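Local coordinates for protein agmatine ureohydrolase (Thermoplasma volcanium GSS1, PDB 3PZL) that binds two manganese ions per subunit and probably hydrolyses agmatine to putrescine and urea, as agmatinases of the arginase family do, at residues N30-A35 with D113-I118; K36-G41 with A85-M90; P43-S48 with G121-I126; D148-Y153 with R186-D191; L171-I176 with F194-F199. All blocks are in the same frame, centred on the assembly; numbering follows the deposited sequence.

Contact 1: N30-A35 with D113-I118; sequences NGYEEA and DGKIPI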
# COMPACT_ATOMS: atom_id res chain seq x y z
N ASN B 30 24.97 13.10 22.66
CA ASN B 30 25.47 14.28 23.36
C ASN B 30 24.52 15.45 23.27
O ASN B 30 23.70 15.52 22.35
CB ASN B 30 26.82 14.67 22.81
CG ASN B 30 27.65 13.48 22.47
OD1 ASN B 30 28.19 12.80 23.33
ND2 ASN B 30 27.74 13.20 21.20
N GLY B 31 24.61 16.36 24.23
CA GLY B 31 23.94 17.66 24.13
C GLY B 31 24.69 18.53 23.13
O GLY B 31 25.81 18.17 22.70
N TYR B 32 24.09 19.65 22.75
CA TYR B 32 24.66 20.52 21.74
C TYR B 32 26.09 20.95 22.04
O TYR B 32 26.97 20.83 21.20
CB TYR B 32 23.81 21.77 21.55
CG TYR B 32 24.43 22.78 20.59
CD1 TYR B 32 24.51 22.51 19.21
CD2 TYR B 32 24.94 23.99 21.05
CE1 TYR B 32 25.07 23.43 18.33
CE2 TYR B 32 25.50 24.92 20.17
CZ TYR B 32 25.57 24.63 18.82
OH TYR B 32 26.12 25.54 17.94
N GLU B 33 26.31 21.43 23.25
CA GLU B 33 27.60 21.97 23.67
C GLU B 33 28.77 21.00 23.49
O GLU B 33 29.85 21.40 23.06
CB GLU B 33 27.51 22.43 25.11
CG GLU B 33 26.11 22.95 25.44
CD GLU B 33 26.11 23.67 26.76
OE1 GLU B 33 26.52 23.06 27.78
OE2 GLU B 33 25.71 24.87 26.76
N GLU B 34 28.54 19.73 23.80
CA GLU B 34 29.55 18.70 23.66
C GLU B 34 29.48 18.00 22.30
O GLU B 34 30.10 16.96 22.12
CB GLU B 34 29.33 17.65 24.75
CG GLU B 34 29.06 18.20 26.14
CD GLU B 34 29.14 17.11 27.22
OE1 GLU B 34 28.82 15.93 26.87
OE2 GLU B 34 29.53 17.42 28.39
N ALA B 35 28.75 18.55 21.34
CA ALA B 35 28.60 17.85 20.06
C ALA B 35 29.47 18.41 18.95
O ALA B 35 29.64 19.64 18.85
CB ALA B 35 27.16 17.88 19.64
N ASP B 113 30.50 27.92 16.26
CA ASP B 113 30.95 27.15 17.39
C ASP B 113 31.82 26.01 16.95
O ASP B 113 32.14 25.13 17.74
CB ASP B 113 29.75 26.62 18.18
CG ASP B 113 28.82 27.73 18.63
OD1 ASP B 113 29.26 28.92 18.63
OD2 ASP B 113 27.65 27.43 18.97
N GLY B 114 32.19 26.05 15.67
CA GLY B 114 33.05 25.03 15.05
C GLY B 114 32.42 23.66 15.00
O GLY B 114 33.10 22.64 14.98
N LYS B 115 31.09 23.64 15.02
CA LYS B 115 30.33 22.43 14.95
C LYS B 115 29.96 22.19 13.51
O LYS B 115 30.11 23.08 12.68
CB LYS B 115 29.08 22.57 15.82
CG LYS B 115 29.34 22.33 17.27
CD LYS B 115 28.44 23.14 18.15
CE LYS B 115 28.53 22.68 19.58
NZ LYS B 115 29.91 22.30 20.00
N ILE B 116 29.50 20.99 13.20
CA ILE B 116 29.09 20.64 11.82
C ILE B 116 27.59 20.32 11.69
O ILE B 116 27.13 19.28 12.17
CB ILE B 116 29.94 19.52 11.26
CG1 ILE B 116 31.32 20.07 11.00
CG2 ILE B 116 29.40 19.05 9.95
CD1 ILE B 116 32.33 19.04 10.79
N PRO B 117 26.84 21.23 11.06
CA PRO B 117 25.40 21.09 10.91
C PRO B 117 25.01 20.00 9.91
O PRO B 117 25.50 20.01 8.79
CB PRO B 117 24.96 22.48 10.42
CG PRO B 117 26.15 23.05 9.78
CD PRO B 117 27.31 22.55 10.59
N ILE B 118 24.15 19.07 10.32
CA ILE B 118 23.58 18.09 9.39
C ILE B 118 22.09 18.32 9.32
O ILE B 118 21.34 17.94 10.23
CB ILE B 118 23.86 16.66 9.84
CG1 ILE B 118 25.38 16.44 9.97
CG2 ILE B 118 23.24 15.66 8.86
CD1 ILE B 118 25.71 15.11 10.51

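Contact 2: K36-G41 with A85-M90; sequences KYVVFG and ADLGDM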
# COMPACT_ATOMS: atom_id res chain seq x y z
N LYS B 36 30.01 17.53 18.10
CA LYS B 36 30.77 17.94 16.90
C LYS B 36 29.81 18.02 15.75
O LYS B 36 29.89 18.93 14.91
CB LYS B 36 31.89 16.96 16.51
CG LYS B 36 32.99 16.68 17.56
CD LYS B 36 34.12 15.88 16.92
CE LYS B 36 34.96 15.10 17.95
NZ LYS B 36 35.85 14.11 17.23
N TYR B 37 28.92 17.04 15.71
CA TYR B 37 27.91 16.94 14.64
C TYR B 37 26.50 17.17 15.20
O TYR B 37 26.03 16.49 16.11
CB TYR B 37 28.01 15.58 13.93
CG TYR B 37 29.36 15.27 13.34
CD1 TYR B 37 29.72 15.75 12.08
CD2 TYR B 37 30.28 14.48 14.03
CE1 TYR B 37 30.96 15.45 11.52
CE2 TYR B 37 31.52 14.18 13.48
CZ TYR B 37 31.85 14.67 12.23
OH TYR B 37 33.07 14.40 11.65
N VAL B 38 25.82 18.16 14.64
CA VAL B 38 24.54 18.53 15.15
C VAL B 38 23.49 18.31 14.07
O VAL B 38 23.45 19.01 13.04
CB VAL B 38 24.57 19.99 15.61
CG1 VAL B 38 23.25 20.37 16.22
CG2 VAL B 38 25.67 20.16 16.61
N VAL B 39 22.66 17.31 14.32
CA VAL B 39 21.64 16.85 13.39
C VAL B 39 20.34 17.50 13.79
O VAL B 39 19.98 17.51 14.97
CB VAL B 39 21.47 15.33 13.48
CG1 VAL B 39 20.17 14.89 12.85
CG2 VAL B 39 22.66 14.64 12.85
N PHE B 40 19.64 18.06 12.80
CA PHE B 40 18.37 18.71 13.05
C PHE B 40 17.44 18.63 11.85
O PHE B 40 17.88 18.64 10.70
CB PHE B 40 18.57 20.17 13.51
CG PHE B 40 19.28 21.05 12.51
CD1 PHE B 40 20.65 21.18 12.54
CD2 PHE B 40 18.55 21.74 11.55
CE1 PHE B 40 21.30 21.98 11.60
CE2 PHE B 40 19.19 22.54 10.63
CZ PHE B 40 20.56 22.66 10.66
N GLY B 41 16.15 18.56 12.14
CA GLY B 41 15.15 18.45 11.11
C GLY B 41 14.42 19.74 10.86
O GLY B 41 14.19 20.53 11.77
N ALA B 85 24.74 14.88 18.18
CA ALA B 85 23.58 15.38 18.90
C ALA B 85 22.39 15.49 17.95
O ALA B 85 22.57 15.67 16.75
CB ALA B 85 23.89 16.74 19.51
N ASP B 86 21.17 15.38 18.48
CA ASP B 86 19.98 15.53 17.66
C ASP B 86 19.10 16.55 18.35
O ASP B 86 18.55 16.28 19.40
CB ASP B 86 19.22 14.20 17.53
CG ASP B 86 18.12 14.20 16.44
OD1 ASP B 86 17.81 15.25 15.83
OD2 ASP B 86 17.56 13.12 16.17
N LEU B 87 18.95 17.73 17.75
CA LEU B 87 18.08 18.75 18.34
C LEU B 87 16.57 18.48 18.22
O LEU B 87 15.80 19.07 18.98
CB LEU B 87 18.41 20.14 17.78
CG LEU B 87 19.88 20.54 17.86
CD1 LEU B 87 20.04 21.92 17.30
CD2 LEU B 87 20.39 20.46 19.28
N GLY B 88 16.18 17.60 17.29
CA GLY B 88 14.78 17.43 16.93
C GLY B 88 14.35 18.26 15.72
O GLY B 88 15.11 18.49 14.79
N ASP B 89 13.10 18.69 15.73
CA ASP B 89 12.48 19.33 14.57
C ASP B 89 12.00 20.73 14.88
O ASP B 89 11.73 21.07 16.03
CB ASP B 89 11.28 18.51 14.11
CG ASP B 89 11.67 17.33 13.19
OD1 ASP B 89 12.87 16.93 13.10
OD2 ASP B 89 10.74 16.79 12.56
N MSE B 90 11.91 21.54 13.83
CA MSE B 90 11.47 22.91 13.96
C MSE B 90 9.98 22.87 13.74
O MSE B 90 9.50 21.97 13.09
CB MSE B 90 12.17 23.75 12.89
CG MSE B 90 11.60 25.12 12.63
SE MSE B 90 12.32 25.87 10.95
CE MSE B 90 11.13 27.44 10.78

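Contact 3: P43-S48 with G121-I126; sequences PFDNTS and GGEHSI. With MN (manganese (II) ion), chain F.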
# COMPACT_ATOMS: atom_id res chain seq x y z
N PRO B 43 10.89 20.35 8.89
CA PRO B 43 9.79 19.72 8.19
C PRO B 43 9.01 20.68 7.31
O PRO B 43 7.88 21.05 7.64
CB PRO B 43 8.90 19.20 9.33
CG PRO B 43 9.39 19.88 10.57
CD PRO B 43 10.50 20.79 10.23
N PHE B 44 9.60 21.10 6.20
CA PHE B 44 8.96 22.10 5.36
C PHE B 44 8.81 21.61 3.93
O PHE B 44 9.69 20.99 3.37
CB PHE B 44 9.69 23.44 5.40
CG PHE B 44 9.16 24.42 4.41
CD1 PHE B 44 8.07 25.21 4.74
CD2 PHE B 44 9.74 24.54 3.15
CE1 PHE B 44 7.58 26.12 3.84
CE2 PHE B 44 9.24 25.45 2.25
CZ PHE B 44 8.16 26.23 2.59
N ASP B 45 7.69 21.97 3.33
CA ASP B 45 7.18 21.21 2.21
C ASP B 45 6.40 22.08 1.25
O ASP B 45 6.06 21.63 0.15
CB ASP B 45 6.19 20.19 2.77
CG ASP B 45 6.15 18.97 1.99
OD1 ASP B 45 6.69 19.04 0.85
OD2 ASP B 45 5.59 17.95 2.49
N ASN B 46 6.08 23.29 1.69
CA ASN B 46 5.01 24.06 1.10
C ASN B 46 5.42 24.79 -0.17
O ASN B 46 5.06 25.96 -0.40
CB ASN B 46 4.42 25.03 2.14
CG ASN B 46 2.96 25.30 1.90
OD1 ASN B 46 2.20 24.37 1.59
ND2 ASN B 46 2.56 26.56 2.01
N THR B 47 6.16 24.10 -1.00
CA THR B 47 6.45 24.60 -2.33
C THR B 47 6.48 23.41 -3.31
O THR B 47 6.67 23.59 -4.52
CB THR B 47 7.77 25.46 -2.34
OG1 THR B 47 7.56 26.68 -3.04
CG2 THR B 47 8.92 24.73 -2.96
N SER B 48 6.28 22.20 -2.77
CA SER B 48 6.47 20.96 -3.52
C SER B 48 5.21 20.56 -4.25
O SER B 48 4.15 20.42 -3.64
CB SER B 48 6.90 19.81 -2.59
OG SER B 48 8.23 19.98 -2.14
N GLY B 121 15.93 17.57 5.94
CA GLY B 121 14.84 18.38 5.55
C GLY B 121 13.69 17.65 4.92
O GLY B 121 13.63 16.43 4.95
N GLY B 122 12.76 18.46 4.44
CA GLY B 122 11.83 18.08 3.43
C GLY B 122 12.43 18.65 2.15
O GLY B 122 13.41 18.08 1.60
N GLU B 123 11.87 19.77 1.69
CA GLU B 123 12.25 20.38 0.39
C GLU B 123 13.69 20.81 0.32
O GLU B 123 14.39 20.85 1.33
CB GLU B 123 11.45 21.63 0.11
CG GLU B 123 10.04 21.41 -0.17
CD GLU B 123 9.35 22.69 -0.49
OE1 GLU B 123 9.97 23.78 -0.34
OE2 GLU B 123 8.18 22.60 -0.90
N HIS B 124 14.11 21.14 -0.90
CA HIS B 124 15.47 21.56 -1.18
C HIS B 124 15.67 23.04 -0.90
O HIS B 124 16.80 23.51 -0.78
CB HIS B 124 15.87 21.25 -2.63
CG HIS B 124 17.34 21.13 -2.84
ND1 HIS B 124 17.88 20.67 -4.03
CD2 HIS B 124 18.38 21.39 -2.00
CE1 HIS B 124 19.20 20.67 -3.92
NE2 HIS B 124 19.53 21.12 -2.70
N SER B 125 14.58 23.79 -0.79
CA SER B 125 14.73 25.21 -0.63
C SER B 125 15.26 25.59 0.74
O SER B 125 15.68 26.72 0.93
CB SER B 125 13.42 25.92 -0.91
OG SER B 125 12.42 25.45 -0.03
N ILE B 126 15.27 24.67 1.69
CA ILE B 126 15.88 24.97 2.96
C ILE B 126 17.39 25.21 2.86
O ILE B 126 17.97 25.87 3.72
CB ILE B 126 15.60 23.90 3.98
CG1 ILE B 126 16.15 22.55 3.54
CG2 ILE B 126 14.10 23.81 4.21
CD1 ILE B 126 16.04 21.46 4.57
MN MN F . 16.29 20.48 -5.84

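Contact 4: D148-Y153 with R186-D191; sequences DFRSSY and REEFED. With MN (manganese (II) ion), chain F.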
# COMPACT_ATOMS: atom_id res chain seq x y z
N ASP B 148 17.96 23.01 -10.22
CA ASP B 148 16.96 23.84 -9.58
C ASP B 148 17.39 25.29 -9.80
O ASP B 148 17.66 26.02 -8.86
CB ASP B 148 16.84 23.51 -8.09
CG ASP B 148 17.04 22.04 -7.79
OD1 ASP B 148 16.49 21.17 -8.50
OD2 ASP B 148 17.76 21.75 -6.80
N PHE B 149 17.45 25.67 -11.07
CA PHE B 149 18.07 26.91 -11.51
C PHE B 149 17.03 27.58 -12.34
O PHE B 149 17.00 27.38 -13.54
CB PHE B 149 19.29 26.58 -12.37
CG PHE B 149 20.01 27.77 -12.93
CD1 PHE B 149 21.00 28.44 -12.17
CD2 PHE B 149 19.78 28.18 -14.24
CE1 PHE B 149 21.68 29.51 -12.70
CE2 PHE B 149 20.46 29.25 -14.77
CZ PHE B 149 21.41 29.92 -13.99
N ARG B 150 16.14 28.33 -11.69
CA ARG B 150 15.01 28.92 -12.36
C ARG B 150 14.84 30.25 -11.67
O ARG B 150 14.94 30.33 -10.46
CB ARG B 150 13.78 28.04 -12.13
CG ARG B 150 12.77 27.99 -13.30
CD ARG B 150 11.57 27.11 -12.96
NE ARG B 150 10.85 26.62 -14.14
CZ ARG B 150 10.82 25.34 -14.54
NH1 ARG B 150 11.48 24.40 -13.90
NH2 ARG B 150 10.13 24.99 -15.61
N SER B 151 14.59 31.30 -12.43
CA SER B 151 14.49 32.61 -11.82
C SER B 151 13.34 32.68 -10.80
O SER B 151 13.50 33.23 -9.71
CB SER B 151 14.40 33.70 -12.88
OG SER B 151 15.16 34.85 -12.46
N SER B 152 12.18 32.11 -11.15
CA SER B 152 11.05 31.99 -10.22
C SER B 152 10.06 30.88 -10.63
O SER B 152 9.98 30.50 -11.80
CB SER B 152 10.31 33.32 -10.08
OG SER B 152 9.36 33.25 -9.04
N TYR B 153 9.32 30.36 -9.65
CA TYR B 153 8.29 29.36 -9.94
C TYR B 153 7.07 29.56 -9.06
O TYR B 153 7.19 29.73 -7.84
CB TYR B 153 8.87 27.98 -9.76
CG TYR B 153 8.16 26.88 -10.46
CD1 TYR B 153 7.79 26.99 -11.81
CD2 TYR B 153 7.88 25.67 -9.79
CE1 TYR B 153 7.13 25.93 -12.47
CE2 TYR B 153 7.25 24.62 -10.43
CZ TYR B 153 6.88 24.75 -11.76
OH TYR B 153 6.25 23.70 -12.36
N ARG B 186 14.26 24.49 -20.63
CA ARG B 186 14.90 25.38 -21.64
C ARG B 186 15.14 26.84 -21.22
O ARG B 186 16.14 27.46 -21.60
CB ARG B 186 14.08 25.36 -22.92
CG ARG B 186 12.62 25.64 -22.65
CD ARG B 186 12.20 26.98 -23.26
NE ARG B 186 12.46 26.99 -24.70
CZ ARG B 186 12.19 28.02 -25.49
NH1 ARG B 186 12.46 27.94 -26.80
NH2 ARG B 186 11.66 29.13 -24.99
N GLU B 187 14.21 27.38 -20.43
CA GLU B 187 14.33 28.72 -19.90
C GLU B 187 15.58 28.87 -19.07
O GLU B 187 16.20 29.94 -19.03
CB GLU B 187 13.12 29.02 -19.07
CG GLU B 187 11.86 28.65 -19.79
CD GLU B 187 10.65 28.77 -18.92
OE1 GLU B 187 10.81 28.59 -17.68
OE2 GLU B 187 9.55 29.06 -19.46
N GLU B 188 15.98 27.79 -18.40
CA GLU B 188 17.23 27.76 -17.65
C GLU B 188 18.41 27.58 -18.61
O GLU B 188 19.35 28.36 -18.57
CB GLU B 188 17.23 26.61 -16.64
CG GLU B 188 15.88 26.36 -15.97
CD GLU B 188 15.85 25.05 -15.15
OE1 GLU B 188 14.76 24.54 -14.88
OE2 GLU B 188 16.92 24.55 -14.77
N PHE B 189 18.33 26.56 -19.46
CA PHE B 189 19.39 26.25 -20.42
C PHE B 189 19.71 27.40 -21.37
O PHE B 189 20.82 27.49 -21.90
CB PHE B 189 19.02 25.01 -21.25
CG PHE B 189 20.02 24.69 -22.35
CD1 PHE B 189 21.12 23.86 -22.11
CD2 PHE B 189 19.88 25.23 -23.63
CE1 PHE B 189 22.05 23.58 -23.12
CE2 PHE B 189 20.80 24.96 -24.64
CZ PHE B 189 21.89 24.13 -24.39
N GLU B 190 18.74 28.27 -21.60
CA GLU B 190 18.94 29.37 -22.51
C GLU B 190 19.45 30.60 -21.79
O GLU B 190 19.89 31.56 -22.44
CB GLU B 190 17.65 29.69 -23.27
CG GLU B 190 17.46 28.86 -24.55
CD GLU B 190 16.11 29.11 -25.22
OE1 GLU B 190 15.30 29.93 -24.70
OE2 GLU B 190 15.86 28.46 -26.26
N ASP B 191 19.39 30.57 -20.46
CA ASP B 191 19.96 31.66 -19.67
C ASP B 191 21.47 31.74 -19.89
O ASP B 191 22.17 30.73 -19.85
CB ASP B 191 19.64 31.53 -18.18
CG ASP B 191 19.80 32.86 -17.42
OD1 ASP B 191 20.82 33.57 -17.56
OD2 ASP B 191 18.89 33.21 -16.65
MN MN F . 16.29 20.48 -5.84

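Contact 5: L171-I176 with F194-F199; sequences LGEGRI and FRKVSF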
# COMPACT_ATOMS: atom_id res chain seq x y z
N LEU B 171 26.73 33.35 -4.24
CA LEU B 171 28.14 32.97 -4.31
C LEU B 171 28.86 33.53 -5.51
O LEU B 171 30.04 33.86 -5.42
CB LEU B 171 28.29 31.45 -4.29
CG LEU B 171 27.66 30.86 -3.03
CD1 LEU B 171 27.54 29.36 -3.14
CD2 LEU B 171 28.41 31.31 -1.76
N GLY B 172 28.16 33.62 -6.63
CA GLY B 172 28.78 34.04 -7.87
C GLY B 172 29.41 32.87 -8.58
O GLY B 172 29.24 31.72 -8.18
N GLU B 173 30.17 33.18 -9.63
CA GLU B 173 30.73 32.18 -10.54
C GLU B 173 31.78 31.29 -9.89
O GLU B 173 32.45 31.70 -8.95
CB GLU B 173 31.31 32.89 -11.76
CG GLU B 173 31.78 31.93 -12.86
CD GLU B 173 31.83 32.57 -14.25
OE1 GLU B 173 31.91 33.82 -14.35
OE2 GLU B 173 31.78 31.80 -15.24
N GLY B 174 31.91 30.07 -10.41
CA GLY B 174 32.96 29.14 -10.02
C GLY B 174 32.85 28.56 -8.62
O GLY B 174 33.71 27.82 -8.17
N ARG B 175 31.77 28.89 -7.93
CA ARG B 175 31.62 28.46 -6.57
C ARG B 175 30.70 27.23 -6.37
O ARG B 175 30.68 26.65 -5.29
CB ARG B 175 31.16 29.66 -5.74
CG ARG B 175 32.32 30.54 -5.30
CD ARG B 175 32.58 30.39 -3.81
NE ARG B 175 32.14 31.59 -3.10
CZ ARG B 175 31.66 31.64 -1.84
NH1 ARG B 175 31.52 30.53 -1.11
NH2 ARG B 175 31.29 32.81 -1.32
N ILE B 176 29.99 26.83 -7.42
CA ILE B 176 28.89 25.86 -7.34
C ILE B 176 28.99 24.77 -8.41
O ILE B 176 29.19 25.06 -9.58
CB ILE B 176 27.50 26.59 -7.49
CG1 ILE B 176 27.28 27.63 -6.39
CG2 ILE B 176 26.32 25.59 -7.52
CD1 ILE B 176 26.22 28.66 -6.70
N PHE B 194 23.40 30.23 -16.94
CA PHE B 194 23.43 28.79 -16.80
C PHE B 194 24.85 28.21 -16.82
O PHE B 194 25.16 27.30 -16.06
CB PHE B 194 22.61 28.16 -17.90
CG PHE B 194 22.30 26.70 -17.70
CD1 PHE B 194 21.18 26.31 -16.96
CD2 PHE B 194 23.12 25.72 -18.28
CE1 PHE B 194 20.88 24.98 -16.79
CE2 PHE B 194 22.83 24.39 -18.11
CZ PHE B 194 21.70 24.02 -17.37
N ARG B 195 25.71 28.76 -17.67
CA ARG B 195 27.09 28.28 -17.75
C ARG B 195 27.97 28.72 -16.57
O ARG B 195 29.09 28.21 -16.41
CB ARG B 195 27.72 28.66 -19.09
CG ARG B 195 28.80 27.68 -19.58
CD ARG B 195 29.86 28.38 -20.50
NE ARG B 195 31.02 27.52 -20.82
CZ ARG B 195 31.11 26.73 -21.90
NH1 ARG B 195 30.10 26.67 -22.77
NH2 ARG B 195 32.19 25.99 -22.10
N LYS B 196 27.47 29.64 -15.74
CA LYS B 196 28.21 30.10 -14.55
C LYS B 196 28.18 29.10 -13.39
O LYS B 196 28.76 29.33 -12.32
CB LYS B 196 27.74 31.48 -14.09
CG LYS B 196 28.17 32.61 -15.03
CD LYS B 196 27.46 33.91 -14.66
CE LYS B 196 27.78 35.00 -15.69
NZ LYS B 196 26.94 36.23 -15.39
N VAL B 197 27.51 27.98 -13.62
CA VAL B 197 27.49 26.88 -12.67
C VAL B 197 27.96 25.65 -13.40
O VAL B 197 27.70 25.47 -14.59
CB VAL B 197 26.07 26.60 -12.04
CG1 VAL B 197 26.01 25.24 -11.39
CG2 VAL B 197 25.66 27.71 -11.03
N SER B 198 28.66 24.80 -12.66
CA SER B 198 29.10 23.52 -13.19
C SER B 198 27.99 22.48 -13.04
O SER B 198 27.59 22.13 -11.93
CB SER B 198 30.38 23.08 -12.47
OG SER B 198 31.22 22.34 -13.33
N PHE B 199 27.46 22.00 -14.17
CA PHE B 199 26.41 20.98 -14.13
C PHE B 199 26.97 19.71 -14.72
O PHE B 199 27.47 19.70 -15.84
CB PHE B 199 25.16 21.41 -14.92
CG PHE B 199 24.34 22.49 -14.26
CD1 PHE B 199 24.28 23.77 -14.79
CD2 PHE B 199 23.59 22.21 -13.11
CE1 PHE B 199 23.51 24.76 -14.18
CE2 PHE B 199 22.82 23.21 -12.49
CZ PHE B 199 22.77 24.47 -13.03

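Contact 1: N30-A35 with D113-I118
K115 reaches beneath the turn Y32-A35 and joins its carbonyls to the start of strand 116-121. Its CG lies anti to its own carbonyl carbon (chi1 -81°), which carries the chain from CB toward the turn. CG comes first to A35 O. A bend at chi2 brings CD past the phenol end of Y32, 3.3 Å from Y32 CZ, and CE settles over the middle of the tyrosine ring, 3.7 Å from its centroid, as a CH-pi contact. A second bend at chi4 lifts NZ farther off the ring, still above it, to the backbone carbonyls, so the aromatic interaction is made by the methylene; the cation-pi term, with NZ 5.1 Å from the Y32 centroid, is weak at most. NZ donates to A35 O at 2.9 Å, in the carbonyl plane, and to E33 O at 3.2 Å, which it meets from above the carbonyl plane. Two peptide oxygens of the type I turn thus grip one ammonium group. At the ring edge, Y32 OH gives a hydrogen bond of 2.6 Å to D113 OD2, on the anti side of the carboxylate. D113 stands just past helix 96-112, which closes in a Schellman motif with G114 as its C-prime residue. V110 of that helix touches both Y32 and K115, V38 of strand 37-42 also packs on Y32, and A13 of the second subunit adjoins the turn.

Contact 2: K36-G41 with A85-M90
Y37 and A85 start the pairing of two parallel strands: Y37 O accepts from A85 N at 2.9 Å, and the segment axes run at 22° to each other. V38 turns its side chain to the same face as A85 and, with CG1 anti to the backbone N (chi1 -177°), lays that methyl against L87 CD1 at 3.7 Å. V39 bonds through both backbone groups: its N donates to A85 O, and its O accepts from L87 N at 3.0 Å. Its CG1 lies near D86 OD1, which accepts from G88 N in an Asx turn, while D86 OD2 is held by R62 and the backbone N of I25. F40 sets its CB beside L87 CB, and its ring meets F20 of the second subunit. Here a beta bulge shifts the register by one residue: G41 N donates to G88 O at 2.8 Å, almost straight at 171°, and G41 O receives M90 N. G41 CA lies 3.4 Å from D89 OD1, which forms a salt bridge with R62. Strand 84-90 is the outermost on this side of the chain's own sheet, and beyond it D89 and M90 pair antiparallel with a strand of the second subunit. This is one border of the parallel, helix-flanked sheet of the arginase fold.

Contact 3: P43-S48 with G121-I126
E123 carries this contact, starting at its backbone: E123 N points almost straight at F44 O, 3.0 Å away with 176° at the hydrogen. Its chain then runs extended (chi2 -178°) into loop 43-48, where the two carboxylate oxygens divide the work. OE2 receives S48 OG at 2.9 Å and a weak bond from T47 N, although the exact place of OE2 is uncertain. OE1 accepts from S125 OG at 3.0 Å, nearly in line with its C-O bond, and lies beside T47 CG2 and F44 CE2. The F44 ring stands steeply to the carboxylate, their planes 80° apart, and carries N46 N over one face; V96 and V99 of helix 96-112 pack on it. A leucine in place of E123 would probably leave S48 OG and S125 OG without their shared acceptor group and set loop 43-48 free to shift. Farther out, H124 turns the other way and binds manganese through ND1 at 2.4 Å, beside D144, D148 and D229, while S227 OG holds its NE2 and E272 holds its backbone N. A single carboxylate thus collects donors from both loops, which implies that the chain immediately before a metal ligand is fixed by polar bonds from the neighbouring loop.

Contact 4: D148-Y153 with R186-D191
F149 and R150 meet E188 where helix 186-189 packs against the loop leading out of the metal-binding D-A-H-S-D sequence, a signature of the arginase family that ends at D148. The apolar part is made by the F149 ring, whose edge faces the helix. CB of E188 lies in the ring plane, 3.8 Å from F149 CD2, and CB of D191 comes to the same edge, 4.2 Å from F149 CE2. With CG anti to the backbone N (chi1 179°), the ring reaches past E188 toward F194, whose ring meets it nearly at a right angle, and toward R165, which adds a cation-pi contact. The charged part belongs to R150. Its NH1 lies 3.4 Å from E188 OE1 in a salt bridge of charges alone, since the oxygen sits well out of the guanidinium plane; a second salt bridge joins NH1 to E69 of the fourth subunit. E187 OE1 adds a more distant opposite charge, 4.1 Å from R150 NE. Within its own chain E188 OE2 accepts from S147 OG, and OE1 takes a weak bond from S185 N. An alanine at E188 would probably leave S147 OG without this acceptor and R150 with one fewer balancing charge. Just before F149, D148 turns away from the helix and grips manganese, OD2 at 2.2 Å and the more distant OD1 at 2.8 Å.

Contact 5: L171-I176 with F194-F199
Two strands at the border of the parallel sheet begin side by side here, I176 opening strand 176-180 and V197 leading into strand 198-201. The backbone link is S198 N to I176 O, 3.1 Å long and 165° at the hydrogen. Next to it the apolar branches pack: I176 CG2 rests against V197 CG1 at 3.9 Å, and V197 CG2 lies 4.1 Å from I176 CB. In V197, CG1 stands anti to the backbone N (chi1 164°), which brings it beside I176 O and over a face of the F199 ring, toward the rim. L168 and A167 of helix 163-171 cover this pair, L168 touching V197 and A167 touching I176. Nearer the surface, E173 projects from the type II turn G172-R175 that joins that helix to its strand. Its side chain crosses that of K196 at about a right angle, with OE2 3.7 Å from K196 CG, so the aliphatic part of the lysine is what it meets. The ammonium group lies elsewhere, in a salt bridge of K196 NZ with D193. Both glycines of the turn have positive phi, G172 where the helix stops and G174 within the turn; G174 O accepts from K220 NZ. A helix, a tight turn and a parallel strand paired with its neighbour belong to the beta-alpha-beta pattern of the arginase fold.

Overall arrangement
Contacts 1, 2 and 5 all reach the main parallel sheet. Contact 2 is buried strand pairing near one border, and contact 1 is a surface contact beside it, with strand 116-121 bonding to strand 37-42 on the side away from 84-90. Contact 5 is partly buried at the other border, its centre about 30 Å from the centres of contacts 1 and 2. Contact 3, buried and polar, joins two loops; contact 4, partly buried with charge pairs, joins a loop and helix 186-189. Both lie beside the manganese site, where H124 and D148 bind the same ion. The F149-F194 ring contact ties 4 to 5. Backbone bonds dominate in contact 2, whereas single lysine or glutamate side chains dominate in 1 and 3.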